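Long-range contacts in protein toll (Drosophila melanogaster, PDB 4LXR), which serves as the cell-surface receptor for cleaved, activated spaetzle, switching on the Toll pathway in antifungal defence and in dorsal-ventral patterning of the embryo: residues V75-C80 with L103-D108; E159-H164 with N180-M185. One frame throughout, in Å; residues are numbered along the deposited sequence.

Contact 1. Residues V75-C80 with L103-D108; sequences VQMRRC and LIFESD
Strands 75-78 and 103-106 run parallel, their axes 4.7 Å apart and 7° from alignment, and pair Val-75 with Leu-103 through Arg-78 with Glu-106. Four backbone hydrogen bonds follow in the staggered order of a parallel pair, beginning with Ile-104 N to Val-75 O and ending with Arg-79 N to Glu-106 O at 2.7 Å. Beyond the strands, Ser-107 OG donates to Cys-80 O at 2.8 Å, approaching from above the carbonyl plane.

On the face carrying Val-75, Met-77, Leu-103 and Phe-105 the contact is apolar. Met-77 SD lies 3.9 Å from Phe-105 CD2, a Met-aromatic contact in which the sulfur stands oblique to the ring. The first torsion of Phe-105 (chi1 -165°) sets CG opposite the backbone N, and the ring's CZ ends 3.5 Å from Cys-80 O, with Cys-80 CB also nearby. Leu-103 CD1 reaches Val-75 CG1 at 4.0 Å.

The other face is more polar. Ile-104 CG2 packs 3.7 Å from Gln-76 CG, while Gln-76 OE1 is hydrogen-bonded to Gln-49 NE2. Arg-78 and Glu-106 lie side by side, pointing the same way, and a long salt bridge joins Arg-78 NE to Glu-106 OE1 at 3.6 Å, with guanidinium and carboxylate planes 79° apart. Each has a further partner: Arg-78 NH2 forms a salt bridge with Glu-48 of the spaetzle C-106 chain, and Glu-106 OE2 one with Arg-129, so this face joins the ligand interface.

The pair continues the parallel strand ladder of the leucine-rich repeat solenoid, between strands 47-52 and 127-131. Helix 88-94 packs on the apolar face, with Ile-88 against Met-77 and Phe-105, and the disulfide Cys-80 to Cys-52 ties the strand's exit to strand 47-52.

Contact 2. Residues E159-H164 with N180-M185; sequences EEMPSH and NKLRQM
Glu-159 lays its aliphatic stem alongside two neighbours of the next turn, with CG against Lys-181 CB and 3.9 Å from Arg-183 NH1. With CG anti to its own carbonyl carbon (chi1 -64°) and the chain extended beyond, the stem runs the same way as both basic side chains. Its carboxylate meets neither charge directly: water 1 donates to Glu-159 OE1 at 2.8 Å and accepts from Lys-181 NZ, and the Arg-183 guanidinium is turned 74° from the carboxylate plane.

Within its own segment one hydrogen bond helps to orient that guanidinium. Arg-183 NH1 donates to Lys-181 O at 3.0 Å, the oxygen lying in the guanidinium plane, and the chain bends at chi2 (125°) to fold back there. A leucine in place of Arg-183 would probably leave Lys-181 O without this donor and Glu-159 with one positive charge fewer nearby.

Further in, Leu-182 CD2 rests 3.8 Å from Glu-160 CA and also touches Met-161 CG, an apolar contact at the buried side of the loops. Two waters then join the backbones: water 2 donates to Glu-159 O and accepts from Gln-184 N, and water 3 accepts from Met-161 N and donates to Gln-184 O at 2.9 Å.

These loops follow the strands of LRR 1 and LRR 2; Asn-180 OD1 accepts from Ala-156 N and Ile-158 N, as in the asparagine ladder of leucine-rich repeats, and Lys-181 bonds to Ile-158 through the backbone. Between the two segments, by contrast, polar links run through water, and the opposite charges probably add a diffuse attraction.

Both contacts lie in the N-terminal part of the chain, on the same side of its centre. Contact 1 sits on the parallel strand ladder that is continuous with the repeats, and contact 2 joins LRR 1 to LRR 2. They come in series: contact 1 closes before contact 2 opens, and strands 127-131 and 151-155 follow strand 102-106 before the loop of residues 159-164. Their centres lie about 23 Å apart, and their nearest atoms, about 12 Å apart, do not touch. The polar face of contact 1 meets spaetzle C-106, whereas no other protein chain of the assembly touches the loops of contact 2. Turn-to-turn stacking thus combines direct strand pairing with water-bridged loops.

Contact 1. Residues V75-C80 with L103-D108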
ATOM      1  N   VAL A  75      34.521 -14.206  15.304  1.00 26.58           N
ATOM      2  CA  VAL A  75      35.510 -13.713  14.351  1.00 20.80           C
ATOM      3  C   VAL A  75      35.031 -14.073  12.975  1.00 27.33           C
ATOM      4  O   VAL A  75      34.746 -15.240  12.702  1.00 27.94           O
ATOM      5  CB  VAL A  75      36.895 -14.331  14.536  1.00 22.97           C
ATOM      6  CG1 VAL A  75      37.842 -13.841  13.434  1.00 22.73           C
ATOM      7  CG2 VAL A  75      37.443 -13.997  15.892  1.00 26.02           C
ATOM      8  N   GLN A  76      34.918 -13.073  12.107  1.00 26.43           N
ATOM      9  CA  GLN A  76      34.489 -13.327  10.740  1.00 25.48           C
ATOM     10  C   GLN A  76      35.577 -12.857   9.796  1.00 27.72           C
ATOM     11  O   GLN A  76      35.934 -11.683   9.805  1.00 31.27           O
ATOM     12  CB  GLN A  76      33.184 -12.594  10.441  1.00 24.45           C
ATOM     13  CG  GLN A  76      32.655 -12.825   9.036  1.00 32.25           C
ATOM     14  CD  GLN A  76      31.316 -12.155   8.790  1.00 41.62           C
ATOM     15  OE1 GLN A  76      31.238 -10.943   8.571  1.00 51.31           O
ATOM     16  NE2 GLN A  76      30.257 -12.938   8.826  1.00 38.79           N
ATOM     17  N   MET A  77      36.091 -13.771   8.979  1.00 21.70           N
ATOM     18  CA  MET A  77      37.172 -13.461   8.049  1.00 23.11           C
ATOM     19  C   MET A  77      36.623 -13.616   6.640  1.00 23.85           C
ATOM     20  O   MET A  77      36.045 -14.642   6.316  1.00 24.10           O
ATOM     21  CB  MET A  77      38.374 -14.393   8.268  1.00 19.44           C
ATOM     22  CG  MET A  77      39.089 -14.188   9.609  1.00 23.22           C
ATOM     23  SD  MET A  77      40.441 -15.355   9.917  1.00 29.14           S
ATOM     24  CE  MET A  77      41.736 -14.538   8.972  1.00 22.92           C
ATOM     25  N   ARG A  78      36.801 -12.596   5.807  1.00 22.30           N
ATOM     26  CA  ARG A  78      36.213 -12.581   4.479  1.00 19.35           C
ATOM     27  C   ARG A  78      37.250 -12.282   3.406  1.00 23.61           C
ATOM     28  O   ARG A  78      37.979 -11.277   3.489  1.00 26.26           O
ATOM     29  CB  ARG A  78      35.094 -11.523   4.402  1.00 24.23           C
ATOM     30  CG  ARG A  78      33.830 -11.923   5.149  1.00 31.14           C
ATOM     31  CD  ARG A  78      32.768 -10.811   5.150  1.00 32.84           C
ATOM     32  NE  ARG A  78      32.180 -10.565   3.837  1.00 40.78           N
ATOM     33  CZ  ARG A  78      31.413  -9.513   3.550  1.00 42.10           C
ATOM     34  NH1 ARG A  78      31.141  -8.617   4.491  1.00 38.85           N
ATOM     35  NH2 ARG A  78      30.915  -9.354   2.329  1.00 37.39           N
ATOM     36  N   ARG A  79      37.283 -13.139   2.386  1.00 21.34           N
ATOM     37  CA  ARG A  79      38.172 -12.981   1.221  1.00 22.27           C
ATOM     38  C   ARG A  79      39.652 -13.126   1.586  1.00 28.26           C
ATOM     39  O   ARG A  79      40.541 -12.679   0.849  1.00 32.73           O
ATOM     40  CB  ARG A  79      37.914 -11.645   0.492  1.00 23.50           C
ATOM     41  CG  ARG A  79      36.440 -11.287   0.381  1.00 33.52           C
ATOM     42  CD  ARG A  79      36.208  -9.997  -0.387  1.00 44.20           C
ATOM     43  NE  ARG A  79      36.044 -10.246  -1.816  1.00 64.10           N
ATOM     44  CZ  ARG A  79      35.251  -9.534  -2.617  1.00 80.54           C
ATOM     45  NH1 ARG A  79      35.166  -9.837  -3.908  1.00 82.35           N
ATOM     46  NH2 ARG A  79      34.542  -8.521  -2.130  1.00 82.26           N
ATOM     47  N   CYS A  80      39.919 -13.771   2.715  1.00 26.56           N
ATOM     48  CA  CYS A  80      41.301 -13.944   3.159  1.00 22.75           C
ATOM     49  C   CYS A  80      41.897 -15.214   2.579  1.00 27.74           C
ATOM     50  O   CYS A  80      41.168 -16.135   2.209  1.00 20.52           O
ATOM     51  CB  CYS A  80      41.386 -13.948   4.696  1.00 27.45           C
ATOM     52  SG  CYS A  80      40.717 -12.392   5.446  1.00 33.61           S
ATOM     53  N   LEU A 103      34.047 -18.952  14.614  1.00 21.96           N
ATOM     54  CA  LEU A 103      34.939 -18.558  13.524  1.00 19.29           C
ATOM     55  C   LEU A 103      34.213 -18.778  12.208  1.00 21.13           C
ATOM     56  O   LEU A 103      33.745 -19.895  11.927  1.00 22.35           O
ATOM     57  CB  LEU A 103      36.241 -19.376  13.521  1.00 17.59           C
ATOM     58  CG  LEU A 103      37.187 -19.105  12.328  1.00 23.32           C
ATOM     59  CD1 LEU A 103      37.682 -17.639  12.284  1.00 18.38           C
ATOM     60  CD2 LEU A 103      38.400 -20.091  12.299  1.00 17.88           C
ATOM     61  N   ILE A 104      34.122 -17.712  11.415  1.00 18.28           N
ATOM     62  CA  ILE A 104      33.573 -17.745  10.058  1.00 16.21           C
ATOM     63  C   ILE A 104      34.723 -17.439   9.097  1.00 22.37           C
ATOM     64  O   ILE A 104      35.498 -16.505   9.310  1.00 19.94           O
ATOM     65  CB  ILE A 104      32.453 -16.709   9.912  1.00 24.15           C
ATOM     66  CG1 ILE A 104      31.228 -17.161  10.723  1.00 20.96           C
ATOM     67  CG2 ILE A 104      32.105 -16.444   8.437  1.00 15.90           C
ATOM     68  CD1 ILE A 104      30.400 -16.041  11.203  1.00 26.50           C
ATOM     69  N   PHE A 105      34.886 -18.264   8.074  1.00 19.22           N
ATOM     70  CA  PHE A 105      35.951 -18.052   7.101  1.00 20.25           C
ATOM     71  C   PHE A 105      35.321 -18.199   5.734  1.00 25.77           C
ATOM     72  O   PHE A 105      35.091 -19.313   5.260  1.00 29.77           O
ATOM     73  CB  PHE A 105      37.106 -19.051   7.288  1.00 19.68           C
ATOM     74  CG  PHE A 105      38.382 -18.657   6.564  1.00 19.11           C
ATOM     75  CD1 PHE A 105      38.532 -18.895   5.192  1.00 17.61           C
ATOM     76  CD2 PHE A 105      39.426 -18.060   7.254  1.00 18.26           C
ATOM     77  CE1 PHE A 105      39.700 -18.547   4.538  1.00 18.36           C
ATOM     78  CE2 PHE A 105      40.607 -17.684   6.605  1.00 19.00           C
ATOM     79  CZ  PHE A 105      40.746 -17.924   5.246  1.00 20.78           C
ATOM     80  N   GLU A 106      35.033 -17.057   5.115  1.00 20.68           N
ATOM     81  CA  GLU A 106      34.354 -16.997   3.830  1.00 21.22           C
ATOM     82  C   GLU A 106      35.274 -16.350   2.808  1.00 23.71           C
ATOM     83  O   GLU A 106      35.560 -15.157   2.906  1.00 30.63           O
ATOM     84  CB  GLU A 106      33.073 -16.175   3.990  1.00 16.32           C
ATOM     85  CG  GLU A 106      32.283 -15.939   2.737  1.00 29.58           C
ATOM     86  CD  GLU A 106      31.091 -15.030   3.012  1.00 41.14           C
ATOM     87  OE1 GLU A 106      31.186 -13.827   2.699  1.00 43.98           O
ATOM     88  OE2 GLU A 106      30.078 -15.511   3.564  1.00 42.80           O
ATOM     89  N   SER A 107      35.737 -17.112   1.818  1.00 24.05           N
ATOM     90  CA  SER A 107      36.676 -16.541   0.850  1.00 21.75           C
ATOM     91  C   SER A 107      36.724 -17.244  -0.492  1.00 29.24           C
ATOM     92  O   SER A 107      36.687 -18.469  -0.560  1.00 33.38           O
ATOM     93  CB  SER A 107      38.099 -16.494   1.440  1.00 23.23           C
ATOM     94  OG  SER A 107      39.033 -16.116   0.432  1.00 24.92           O
ATOM     95  N   ASP A 108      36.861 -16.459  -1.555  1.00 29.37           N
ATOM     96  CA  ASP A 108      37.082 -16.997  -2.892  1.00 24.60           C
ATOM     97  C   ASP A 108      38.530 -16.816  -3.325  1.00 25.69           C
ATOM     98  O   ASP A 108      38.885 -17.012  -4.494  1.00 28.50           O
ATOM     99  CB  ASP A 108      36.130 -16.321  -3.882  1.00 23.29           C
ATOM    100  CG  ASP A 108      34.675 -16.554  -3.514  1.00 29.47           C
ATOM    101  OD1 ASP A 108      34.366 -17.625  -2.938  1.00 28.45           O
ATOM    102  OD2 ASP A 108      33.845 -15.670  -3.779  1.00 37.31           O
TER

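Contact 2. Residues E159-H164 with N180-M185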
ATOM      1  N   GLU A 159      30.926 -32.712  -3.079  1.00 17.83           N
ATOM      2  CA  GLU A 159      30.341 -33.890  -3.731  1.00 19.06           C
ATOM      3  C   GLU A 159      30.131 -35.072  -2.790  1.00 22.90           C
ATOM      4  O   GLU A 159      29.199 -35.859  -2.974  1.00 23.60           O
ATOM      5  CB  GLU A 159      31.231 -34.320  -4.912  1.00 19.57           C
ATOM      6  CG  GLU A 159      31.280 -33.238  -6.002  1.00 33.98           C
ATOM      7  CD  GLU A 159      32.335 -33.463  -7.075  1.00 35.65           C
ATOM      8  OE1 GLU A 159      32.040 -33.191  -8.256  1.00 36.86           O
ATOM      9  OE2 GLU A 159      33.458 -33.877  -6.744  1.00 43.00           O
ATOM     10  N   GLU A 160      31.015 -35.218  -1.806  1.00 21.87           N
ATOM     11  CA  GLU A 160      30.893 -36.320  -0.857  1.00 18.44           C
ATOM     12  C   GLU A 160      31.661 -36.026   0.419  1.00 18.57           C
ATOM     13  O   GLU A 160      32.634 -35.271   0.412  1.00 21.50           O
ATOM     14  CB  GLU A 160      31.376 -37.629  -1.498  1.00 33.07           C
ATOM     15  CG  GLU A 160      32.828 -37.588  -1.921  1.00 49.98           C
ATOM     16  CD  GLU A 160      33.110 -38.470  -3.128  1.00 72.41           C
ATOM     17  OE1 GLU A 160      33.220 -39.707  -2.952  1.00 75.64           O
ATOM     18  OE2 GLU A 160      33.218 -37.924  -4.252  1.00 77.59           O
ATOM     19  N   MET A 161      31.220 -36.603   1.532  1.00 26.23           N
ATOM     20  CA  MET A 161      31.961 -36.473   2.775  1.00 17.54           C
ATOM     21  C   MET A 161      32.252 -37.836   3.362  1.00 19.61           C
ATOM     22  O   MET A 161      31.319 -38.559   3.718  1.00 24.99           O
ATOM     23  CB  MET A 161      31.180 -35.654   3.791  1.00 28.54           C
ATOM     24  CG  MET A 161      30.952 -34.218   3.349  1.00 39.30           C
ATOM     25  SD  MET A 161      29.600 -33.460   4.259  1.00 41.54           S
ATOM     26  CE  MET A 161      29.820 -31.717   3.883  1.00 35.63           C
ATOM     27  N   PRO A 162      33.548 -38.184   3.477  1.00 18.54           N
ATOM     28  CA  PRO A 162      33.887 -39.470   4.099  1.00 28.88           C
ATOM     29  C   PRO A 162      33.397 -39.394   5.528  1.00 33.74           C
ATOM     30  O   PRO A 162      33.401 -38.310   6.142  1.00 26.92           O
ATOM     31  CB  PRO A 162      35.434 -39.536   4.015  1.00 19.54           C
ATOM     32  CG  PRO A 162      35.782 -38.651   2.840  1.00 29.84           C
ATOM     33  CD  PRO A 162      34.724 -37.508   2.894  1.00 23.99           C
ATOM     34  N   SER A 163      32.917 -40.527   6.011  1.00 27.19           N
ATOM     35  CA  SER A 163      32.305 -40.639   7.329  1.00 30.92           C
ATOM     36  C   SER A 163      33.206 -40.137   8.450  1.00 23.10           C
ATOM     37  O   SER A 163      32.705 -39.715   9.471  1.00 26.03           O
ATOM     38  CB  SER A 163      31.935 -42.104   7.612  1.00 32.14           C
ATOM     39  OG  SER A 163      30.900 -42.533   6.744  1.00 47.77           O
ATOM     40  N   HIS A 164      34.527 -40.198   8.267  1.00 20.45           N
ATOM     41  CA  HIS A 164      35.427 -39.911   9.381  1.00 23.94           C
ATOM     42  C   HIS A 164      35.546 -38.424   9.729  1.00 19.84           C
ATOM     43  O   HIS A 164      36.165 -38.072  10.734  1.00 23.47           O
ATOM     44  CB  HIS A 164      36.800 -40.632   9.251  1.00 27.21           C
ATOM     45  CG  HIS A 164      37.730 -40.065   8.213  1.00 25.92           C
ATOM     46  ND1 HIS A 164      37.884 -40.628   6.957  1.00 28.56           N
ATOM     47  CD2 HIS A 164      38.617 -39.040   8.273  1.00 29.65           C
ATOM     48  CE1 HIS A 164      38.800 -39.955   6.281  1.00 27.02           C
ATOM     49  NE2 HIS A 164      39.259 -38.982   7.055  1.00 20.98           N
ATOM     50  N   ASN A 180      25.466 -27.606  -1.573  1.00 28.03           N
ATOM     51  CA  ASN A 180      26.670 -28.308  -1.957  1.00 22.15           C
ATOM     52  C   ASN A 180      26.318 -29.191  -3.121  1.00 24.31           C
ATOM     53  O   ASN A 180      25.405 -28.865  -3.890  1.00 25.15           O
ATOM     54  CB  ASN A 180      27.255 -29.089  -0.773  1.00 22.09           C
ATOM     55  CG  ASN A 180      28.050 -28.192   0.169  1.00 21.86           C
ATOM     56  OD1 ASN A 180      29.155 -27.745  -0.165  1.00 14.90           O
ATOM     57  ND2 ASN A 180      27.482 -27.905   1.347  1.00 14.18           N
ATOM     58  N   LYS A 181      27.036 -30.297  -3.277  1.00 16.41           N
ATOM     59  CA  LYS A 181      26.757 -31.206  -4.385  1.00 22.93           C
ATOM     60  C   LYS A 181      26.575 -32.639  -3.883  1.00 21.64           C
ATOM     61  O   LYS A 181      26.912 -33.601  -4.584  1.00 24.13           O
ATOM     62  CB  LYS A 181      27.875 -31.130  -5.439  1.00 20.26           C
ATOM     63  CG  LYS A 181      27.861 -29.856  -6.315  1.00 20.07           C
ATOM     64  CD  LYS A 181      29.087 -29.860  -7.263  1.00 26.25           C
ATOM     65  CE  LYS A 181      29.053 -28.728  -8.303  1.00 26.92           C
ATOM     66  NZ  LYS A 181      30.235 -28.773  -9.251  1.00 22.71           N
ATOM     67  N   LEU A 182      26.041 -32.784  -2.672  1.00 23.36           N
ATOM     68  CA  LEU A 182      25.926 -34.114  -2.066  1.00 28.97           C
ATOM     69  C   LEU A 182      24.962 -35.033  -2.818  1.00 25.76           C
ATOM     70  O   LEU A 182      23.831 -34.651  -3.109  1.00 24.87           O
ATOM     71  CB  LEU A 182      25.544 -34.013  -0.582  1.00 22.27           C
ATOM     72  CG  LEU A 182      26.669 -33.426   0.272  1.00 21.99           C
ATOM     73  CD1 LEU A 182      26.184 -33.010   1.652  1.00 19.51           C
ATOM     74  CD2 LEU A 182      27.841 -34.418   0.371  1.00 16.67           C
ATOM     75  N   ARG A 183      25.413 -36.244  -3.129  1.00 26.63           N
ATOM     76  CA  ARG A 183      24.575 -37.222  -3.834  1.00 26.74           C
ATOM     77  C   ARG A 183      24.069 -38.315  -2.911  1.00 28.33           C
ATOM     78  O   ARG A 183      23.043 -38.954  -3.185  1.00 29.84           O
ATOM     79  CB  ARG A 183      25.363 -37.911  -4.938  1.00 34.21           C
ATOM     80  CG  ARG A 183      25.883 -37.008  -6.003  1.00 42.36           C
ATOM     81  CD  ARG A 183      27.387 -37.171  -6.160  1.00 44.25           C
ATOM     82  NE  ARG A 183      27.771 -36.872  -7.532  1.00 54.52           N
ATOM     83  CZ  ARG A 183      27.982 -35.650  -8.010  1.00 49.57           C
ATOM     84  NH1 ARG A 183      27.871 -34.588  -7.213  1.00 28.90           N
ATOM     85  NH2 ARG A 183      28.322 -35.497  -9.288  1.00 46.85           N
ATOM     86  N   GLN A 184      24.828 -38.565  -1.846  1.00 24.80           N
ATOM     87  CA  GLN A 184      24.508 -39.623  -0.904  1.00 24.05           C
ATOM     88  C   GLN A 184      24.687 -39.130   0.528  1.00 30.36           C
ATOM     89  O   GLN A 184      25.577 -38.331   0.805  1.00 29.59           O
ATOM     90  CB  GLN A 184      25.417 -40.863  -1.133  1.00 23.22           C
ATOM     91  CG  GLN A 184      25.455 -41.378  -2.576  1.00 31.23           C
ATOM     92  CD  GLN A 184      24.121 -41.976  -3.021  1.00 39.25           C
ATOM     93  OE1 GLN A 184      23.273 -42.313  -2.187  1.00 35.86           O
ATOM     94  NE2 GLN A 184      23.931 -42.109  -4.341  1.00 40.21           N
ATOM     95  N   MET A 185      23.849 -39.628   1.434  1.00 27.09           N
ATOM     96  CA  MET A 185      24.111 -39.486   2.856  1.00 32.31           C
ATOM     97  C   MET A 185      25.352 -40.291   3.238  1.00 30.34           C
ATOM     98  O   MET A 185      25.454 -41.472   2.917  1.00 33.18           O
ATOM     99  CB  MET A 185      22.918 -39.988   3.674  1.00 34.86           C
ATOM    100  CG  MET A 185      22.956 -39.548   5.131  1.00 41.33           C
ATOM    101  SD  MET A 185      22.567 -37.791   5.252  1.00 32.81           S
ATOM    102  CE  MET A 185      20.906 -37.819   4.591  1.00 36.44           C
TER
HETATM  103  O   HOH W   1      30.270 -31.736  -9.814  1.00 26.09           O
HETATM  104  O   HOH W   2      27.740 -37.877  -1.817  1.00 33.20           O
HETATM  105  O   HOH W   3      28.500 -38.157   1.105  1.00 31.45           O